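Local coordinates for cyclodipeptide synthase, BtCDPS (Bacillus thermoamylovorans, PDB 6ZTU), which probably builds cyclodipeptides by joining aminoacyl groups, normally delivered on tRNAs, through its aminoacyltransferase activity, at residues G32-N37 with V174-A179; V61-D66 with K88-H93. All blocks are in the same frame, centred on the assembly; numbering follows the deposited sequence.

Contact 1 of 2, residues G32-N37 with V174-A179. With 0RE ((2S)-hexane-1,2-diol), chain B.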
loop_
_atom_site.group_PDB
_atom_site.type_symbol
_atom_site.label_atom_id
_atom_site.label_comp_id
_atom_site.label_asym_id
_atom_site.label_seq_id
_atom_site.Cartn_x
_atom_site.Cartn_y
_atom_site.Cartn_z
ATOM N N GLY A 32 1.963 -3.981 2.533
ATOM C CA GLY A 32 2.161 -2.590 2.168
ATOM C C GLY A 32 2.841 -1.818 3.281
ATOM O O GLY A 32 2.324 -1.766 4.399
ATOM N N ILE A 33 4.010 -1.240 3.005
ATOM C CA ILE A 33 4.787 -0.498 3.996
ATOM C C ILE A 33 4.714 0.970 3.610
ATOM O O ILE A 33 5.233 1.370 2.563
ATOM C CB ILE A 33 6.243 -0.975 4.066
ATOM C CG1 ILE A 33 6.323 -2.498 4.205
ATOM C CG2 ILE A 33 6.983 -0.260 5.201
ATOM C CD1 ILE A 33 5.569 -3.057 5.395
ATOM N N SER A 34 4.062 1.762 4.438
ATOM C CA SER A 34 3.778 3.155 4.119
ATOM C C SER A 34 4.948 4.039 4.540
ATOM O O SER A 34 5.452 3.889 5.655
ATOM C CB SER A 34 2.492 3.605 4.822
ATOM O OG SER A 34 1.996 4.789 4.237
ATOM N N PRO A 35 5.406 4.956 3.684
ATOM C CA PRO A 35 6.541 5.809 4.047
ATOM C C PRO A 35 6.136 6.954 4.965
ATOM O O PRO A 35 5.023 7.477 4.897
ATOM C CB PRO A 35 7.020 6.340 2.689
ATOM C CG PRO A 35 5.760 6.426 1.880
ATOM C CD PRO A 35 4.946 5.211 2.308
ATOM N N PHE A 36 7.082 7.346 5.827
ATOM C CA PHE A 36 6.895 8.466 6.758
ATOM C C PHE A 36 5.715 8.208 7.689
ATOM O O PHE A 36 4.913 9.097 7.987
ATOM C CB PHE A 36 6.744 9.784 6.002
ATOM C CG PHE A 36 7.688 9.904 4.848
ATOM C CD1 PHE A 36 9.056 9.840 5.058
ATOM C CD2 PHE A 36 7.221 10.040 3.554
ATOM C CE1 PHE A 36 9.938 9.931 4.001
ATOM C CE2 PHE A 36 8.105 10.136 2.487
ATOM C CZ PHE A 36 9.463 10.076 2.716
ATOM N N ASN A 37 5.622 6.969 8.153
ATOM C CA ASN A 37 4.554 6.518 9.031
ATOM C C ASN A 37 5.211 5.800 10.198
ATOM O O ASN A 37 5.852 4.765 10.002
ATOM C CB ASN A 37 3.586 5.597 8.275
ATOM C CG ASN A 37 2.424 5.135 9.131
ATOM O OD1 ASN A 37 2.556 4.957 10.338
ATOM N ND2 ASN A 37 1.275 4.938 8.504
ATOM N N VAL A 174 -1.823 13.376 -4.958
ATOM C CA VAL A 174 -2.630 12.289 -5.516
ATOM C C VAL A 174 -1.840 11.512 -6.568
ATOM O O VAL A 174 -2.213 10.381 -6.915
ATOM C CB VAL A 174 -3.975 12.818 -6.064
ATOM C CG1 VAL A 174 -3.821 13.387 -7.464
ATOM C CG2 VAL A 174 -5.057 11.713 -6.039
ATOM N N LYS A 175 -0.736 12.069 -7.072
ATOM C CA LYS A 175 0.119 11.288 -7.957
ATOM C C LYS A 175 0.645 10.045 -7.253
ATOM O O LYS A 175 0.826 8.996 -7.890
ATOM C CB LYS A 175 1.262 12.161 -8.479
ATOM C CG LYS A 175 0.768 13.216 -9.457
ATOM C CD LYS A 175 1.841 14.235 -9.780
ATOM C CE LYS A 175 1.260 15.343 -10.639
ATOM N NZ LYS A 175 0.527 14.761 -11.800
ATOM N N TYR A 176 0.901 10.147 -5.947
ATOM C CA TYR A 176 1.263 8.988 -5.138
ATOM C C TYR A 176 0.133 7.962 -5.111
ATOM O O TYR A 176 0.353 6.759 -5.310
ATOM C CB TYR A 176 1.605 9.461 -3.723
ATOM C CG TYR A 176 1.929 8.363 -2.741
ATOM C CD1 TYR A 176 3.227 7.902 -2.585
ATOM C CD2 TYR A 176 0.941 7.808 -1.948
ATOM C CE1 TYR A 176 3.523 6.892 -1.693
ATOM C CE2 TYR A 176 1.230 6.806 -1.057
ATOM C CZ TYR A 176 2.523 6.353 -0.933
ATOM O OH TYR A 176 2.810 5.359 -0.034
ATOM N N VAL A 177 -1.081 8.428 -4.829
ATOM C CA VAL A 177 -2.251 7.548 -4.767
ATOM C C VAL A 177 -2.425 6.802 -6.083
ATOM O O VAL A 177 -2.618 5.577 -6.112
ATOM C CB VAL A 177 -3.505 8.372 -4.423
ATOM C CG1 VAL A 177 -4.767 7.515 -4.533
ATOM C CG2 VAL A 177 -3.395 8.946 -3.025
ATOM N N LEU A 178 -2.375 7.534 -7.199
ATOM C CA LEU A 178 -2.633 6.901 -8.484
ATOM C C LEU A 178 -1.555 5.878 -8.822
ATOM O O LEU A 178 -1.859 4.839 -9.418
ATOM C CB LEU A 178 -2.748 7.958 -9.586
ATOM C CG LEU A 178 -3.848 9.005 -9.344
ATOM C CD1 LEU A 178 -3.904 10.036 -10.473
ATOM C CD2 LEU A 178 -5.219 8.358 -9.144
ATOM N N ALA A 179 -0.297 6.144 -8.435
ATOM C CA ALA A 179 0.791 5.216 -8.721
ATOM C C ALA A 179 0.719 3.943 -7.880
ATOM O O ALA A 179 1.173 2.886 -8.341
ATOM C CB ALA A 179 2.144 5.905 -8.490
HETATM O O01 0RE B . -1.026 2.724 1.076
HETATM C C02 0RE B . -0.592 1.953 2.151
HETATM C C03 0RE B . -0.164 0.586 1.627
HETATM O O04 0RE B . -1.299 -0.208 1.408
HETATM C C05 0RE B . 0.615 0.782 0.333
HETATM C C06 0RE B . 1.862 1.623 0.599
HETATM C C07 0RE B . 2.533 1.919 -0.738
HETATM C C08 0RE B . 3.856 1.173 -0.732
#
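Pro35 and Tyr176 approach from opposite directions, the tyrosine hydroxyl against the proline CD, in the buried centre of the chain, where the loop following strand 28-32 faces helix 167-191. The setting is the Rossmann-like fold of cyclodipeptide synthases, members of the HUP clan, and the loop leaves the C-terminal end of a parallel strand, the usual place for a substrate site in such folds. Gly32 ends the strand, bonded through its backbone to Ala199 of strand 196-200. Having no side chain, it lets the bound hexanediol approach the main chain directly, with C03 of the diol 4.0 Å from Gly32 CA. Ile33 points its CB away from the helix, its side chain packing on Phe40 and His93, and Ile33 O lies 3.6 Å from C08 at the end of the diol's alkyl tail. Ser34 comes no closer to the helix than 4.4 Å, from its OG to Tyr176 OH, too far for a bond; its OG accepts a weak hydrogen bond from Arg154 NH2. Pro35 carries the contact. Its CD and CG lie against the tyrosine hydroxyl, with Pro35 CD 4.2 Å from Tyr176 CZ, while its CB rests 3.8 Å above one face of the Phe36 ring. Phe36 then takes a left-handed backbone conformation (phi 60°), and Asn37 OD1 accepts a bond from Lys39 N. On the far side Tyr176 holds CG anti to its own N (chi1 177°), which extends the ring from the helix across to the loop; the rings of Tyr176 and Phe113 meet edge-to-face (T-shaped). At its end, Tyr176 OH touches two carbons, Pro35 CD at 3.2 Å and C07 of the diol at 3.5 Å.

Contact 2 of 2, residues V61-D66 with K88-H93. With 0RE ((2S)-hexane-1,2-diol), chain B.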
loop_
_atom_site.group_PDB
_atom_site.type_symbol
_atom_site.label_atom_id
_atom_site.label_comp_id
_atom_site.label_asym_id
_atom_site.label_seq_id
_atom_site.Cartn_x
_atom_site.Cartn_y
_atom_site.Cartn_z
ATOM N N VAL A 61 6.901 -7.880 -0.149
ATOM C CA VAL A 61 6.827 -6.584 0.527
ATOM C C VAL A 61 6.781 -5.489 -0.533
ATOM O O VAL A 61 7.617 -5.465 -1.445
ATOM C CB VAL A 61 8.033 -6.392 1.470
ATOM C CG1 VAL A 61 8.089 -4.977 2.019
ATOM C CG2 VAL A 61 7.980 -7.408 2.598
ATOM N N LEU A 62 5.817 -4.571 -0.408
ATOM C CA LEU A 62 5.691 -3.429 -1.310
ATOM C C LEU A 62 6.088 -2.154 -0.576
ATOM O O LEU A 62 5.485 -1.815 0.449
ATOM C CB LEU A 62 4.258 -3.290 -1.830
ATOM C CG LEU A 62 4.065 -2.186 -2.880
ATOM C CD1 LEU A 62 4.748 -2.552 -4.215
ATOM C CD2 LEU A 62 2.569 -1.904 -3.074
ATOM N N LEU A 63 7.068 -1.442 -1.120
ATOM C CA LEU A 63 7.537 -0.162 -0.608
ATOM C C LEU A 63 7.134 0.962 -1.552
ATOM O O LEU A 63 6.782 0.740 -2.709
ATOM C CB LEU A 63 9.061 -0.169 -0.450
ATOM C CG LEU A 63 9.670 -1.333 0.319
ATOM C CD1 LEU A 63 11.188 -1.136 0.426
ATOM C CD2 LEU A 63 9.044 -1.456 1.694
ATOM N N ALA A 64 7.235 2.195 -1.058
ATOM C CA ALA A 64 6.838 3.342 -1.864
ATOM C C ALA A 64 7.836 3.616 -2.982
ATOM O O ALA A 64 9.053 3.493 -2.799
ATOM C CB ALA A 64 6.695 4.583 -0.981
ATOM N N GLY A 65 7.304 4.002 -4.139
ATOM C CA GLY A 65 8.089 4.382 -5.293
ATOM C C GLY A 65 8.359 5.875 -5.329
ATOM O O GLY A 65 8.248 6.575 -4.321
ATOM N N ASP A 66 8.688 6.364 -6.534
ATOM C CA ASP A 66 9.223 7.718 -6.698
ATOM C C ASP A 66 8.271 8.775 -6.164
ATOM O O ASP A 66 8.707 9.794 -5.614
ATOM C CB ASP A 66 9.506 7.999 -8.170
ATOM C CG ASP A 66 10.460 6.997 -8.786
ATOM O OD1 ASP A 66 11.304 6.447 -8.052
ATOM O OD2 ASP A 66 10.372 6.780 -10.010
ATOM N N LYS A 88 16.358 7.631 1.916
ATOM C CA LYS A 88 16.710 7.148 3.246
ATOM C C LYS A 88 15.600 6.300 3.855
ATOM O O LYS A 88 15.871 5.282 4.502
ATOM C CB LYS A 88 17.025 8.338 4.148
ATOM C CG LYS A 88 17.404 7.961 5.558
ATOM C CD LYS A 88 16.748 8.898 6.553
ATOM C CE LYS A 88 17.695 9.238 7.684
ATOM N NZ LYS A 88 16.966 9.663 8.911
ATOM N N GLU A 89 14.345 6.720 3.682
ATOM C CA GLU A 89 13.224 5.961 4.231
ATOM C C GLU A 89 13.093 4.600 3.554
ATOM O O GLU A 89 12.915 3.578 4.226
ATOM C CB GLU A 89 11.936 6.780 4.085
ATOM C CG GLU A 89 10.670 6.098 4.575
ATOM C CD GLU A 89 10.487 6.203 6.071
ATOM O OE1 GLU A 89 11.472 6.524 6.773
ATOM O OE2 GLU A 89 9.355 5.958 6.548
ATOM N N ILE A 90 13.196 4.562 2.226
ATOM C CA ILE A 90 13.073 3.299 1.503
ATOM C C ILE A 90 14.213 2.349 1.864
ATOM O O ILE A 90 14.011 1.135 1.991
ATOM C CB ILE A 90 13.005 3.566 -0.014
ATOM C CG1 ILE A 90 11.824 4.486 -0.353
ATOM C CG2 ILE A 90 12.902 2.268 -0.797
ATOM C CD1 ILE A 90 10.529 4.135 0.353
ATOM N N ARG A 91 15.427 2.875 2.041
ATOM C CA ARG A 91 16.535 2.010 2.434
ATOM C C ARG A 91 16.311 1.432 3.827
ATOM O O ARG A 91 16.631 0.264 4.078
ATOM C CB ARG A 91 17.853 2.780 2.369
ATOM C CG ARG A 91 18.293 3.121 0.956
ATOM C CD ARG A 91 19.639 3.835 0.954
ATOM N NE ARG A 91 20.709 2.945 1.395
ATOM C CZ ARG A 91 21.358 2.104 0.595
ATOM N NH1 ARG A 91 21.044 2.033 -0.695
ATOM N NH2 ARG A 91 22.320 1.330 1.084
ATOM N N ARG A 92 15.731 2.223 4.736
ATOM C CA ARG A 92 15.394 1.705 6.060
ATOM C C ARG A 92 14.364 0.582 5.963
ATOM O O ARG A 92 14.524 -0.481 6.572
ATOM C CB ARG A 92 14.878 2.837 6.956
ATOM C CG ARG A 92 14.619 2.417 8.398
ATOM C CD ARG A 92 14.129 3.575 9.278
ATOM N NE ARG A 92 12.842 4.117 8.841
ATOM C CZ ARG A 92 11.649 3.702 9.276
ATOM N NH1 ARG A 92 11.551 2.727 10.179
ATOM N NH2 ARG A 92 10.540 4.264 8.805
ATOM N N HIS A 93 13.296 0.802 5.195
ATOM C CA HIS A 93 12.276 -0.231 5.043
ATOM C C HIS A 93 12.861 -1.494 4.424
ATOM O O HIS A 93 12.540 -2.612 4.850
ATOM C CB HIS A 93 11.121 0.290 4.185
ATOM C CG HIS A 93 10.229 1.264 4.892
ATOM N ND1 HIS A 93 9.321 2.058 4.223
ATOM C CD2 HIS A 93 10.113 1.582 6.203
ATOM C CE1 HIS A 93 8.680 2.818 5.095
ATOM N NE2 HIS A 93 9.144 2.552 6.302
HETATM O O01 0RE B . -1.026 2.724 1.076
HETATM C C02 0RE B . -0.592 1.953 2.151
HETATM C C03 0RE B . -0.164 0.586 1.627
HETATM O O04 0RE B . -1.299 -0.208 1.408
HETATM C C05 0RE B . 0.615 0.782 0.333
HETATM C C06 0RE B . 1.862 1.623 0.599
HETATM C C07 0RE B . 2.533 1.919 -0.738
HETATM C C08 0RE B . 3.856 1.173 -0.732
HETATM O O HOH W 1 7.782 2.414 1.864
#
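Leu63 and Ile90 lie alongside each other, running opposite ways, where the last residue of strand 58-63 packs against helix 79-103. The helix belongs to the beta-alpha-beta crossover from this strand to its parallel neighbour 110-112 in the Rossmann-like domain. Leu63 keeps CG anti to its carbonyl carbon (chi1 -51°) and spreads its two methyls along the helix: CD1 reaches CG2 of Ile90 at 4.0 Å, and CD2 lies 3.7 Å from CB of His93. Ile90 leaves the helix at a slant, but its bent chain (chi2 -44°) brings the end back to the strand, Ile90 CD1 resting 3.5 Å from Ala64 O and 4.1 Å from Ala64 CB. His93 directs its CB at the strand while its ring turns off, and a water bridges it to the loop. That water, in the imidazole plane at its edge, is hydrogen-bonded to His93 ND1 (2.8 Å) and accepts a bond of 3.0 Å from Ala64 N. Over one face of the same ring, toward the rim, lies Glu89 O. Arg92 NH2 forms a salt bridge with Glu89, its bond to OE1 arriving 42° out of the carboxylate plane, and one guanidinium face lies against His93 CD2. Leu62, Leu63 and Ala64 also line the hexanediol pocket. The strand is flanked by strand 28-32 and by 110-112, whose Ile110 touches Leu63, while helix 167-191 places Phe183 on Leu62 and Tyr176 on Ala64.

Overall arrangement
Contacts 1 and 2 have centres about 10 Å apart, and both segments of contact 2 fall between those of contact 1 in sequence. Segments 32-37 and 61-66 continue neighbouring parallel strands, with Ile33 N 3.0 Å from Leu62 O, a probable hydrogen bond. Helix 79-103 joins the two contacts: Glu89 OE2 lies 2.8 Å from Phe36 N, and Ile33 CG2 packs 3.4 Å from His93 ND1. Between them the two contacts supply six residues of the hexanediol pocket; the diol's C08 comes within 3.4 Å of Leu63 C, while Glu180, on helix 167-191 like Tyr176, hydrogen-bonds the ligand through OE1.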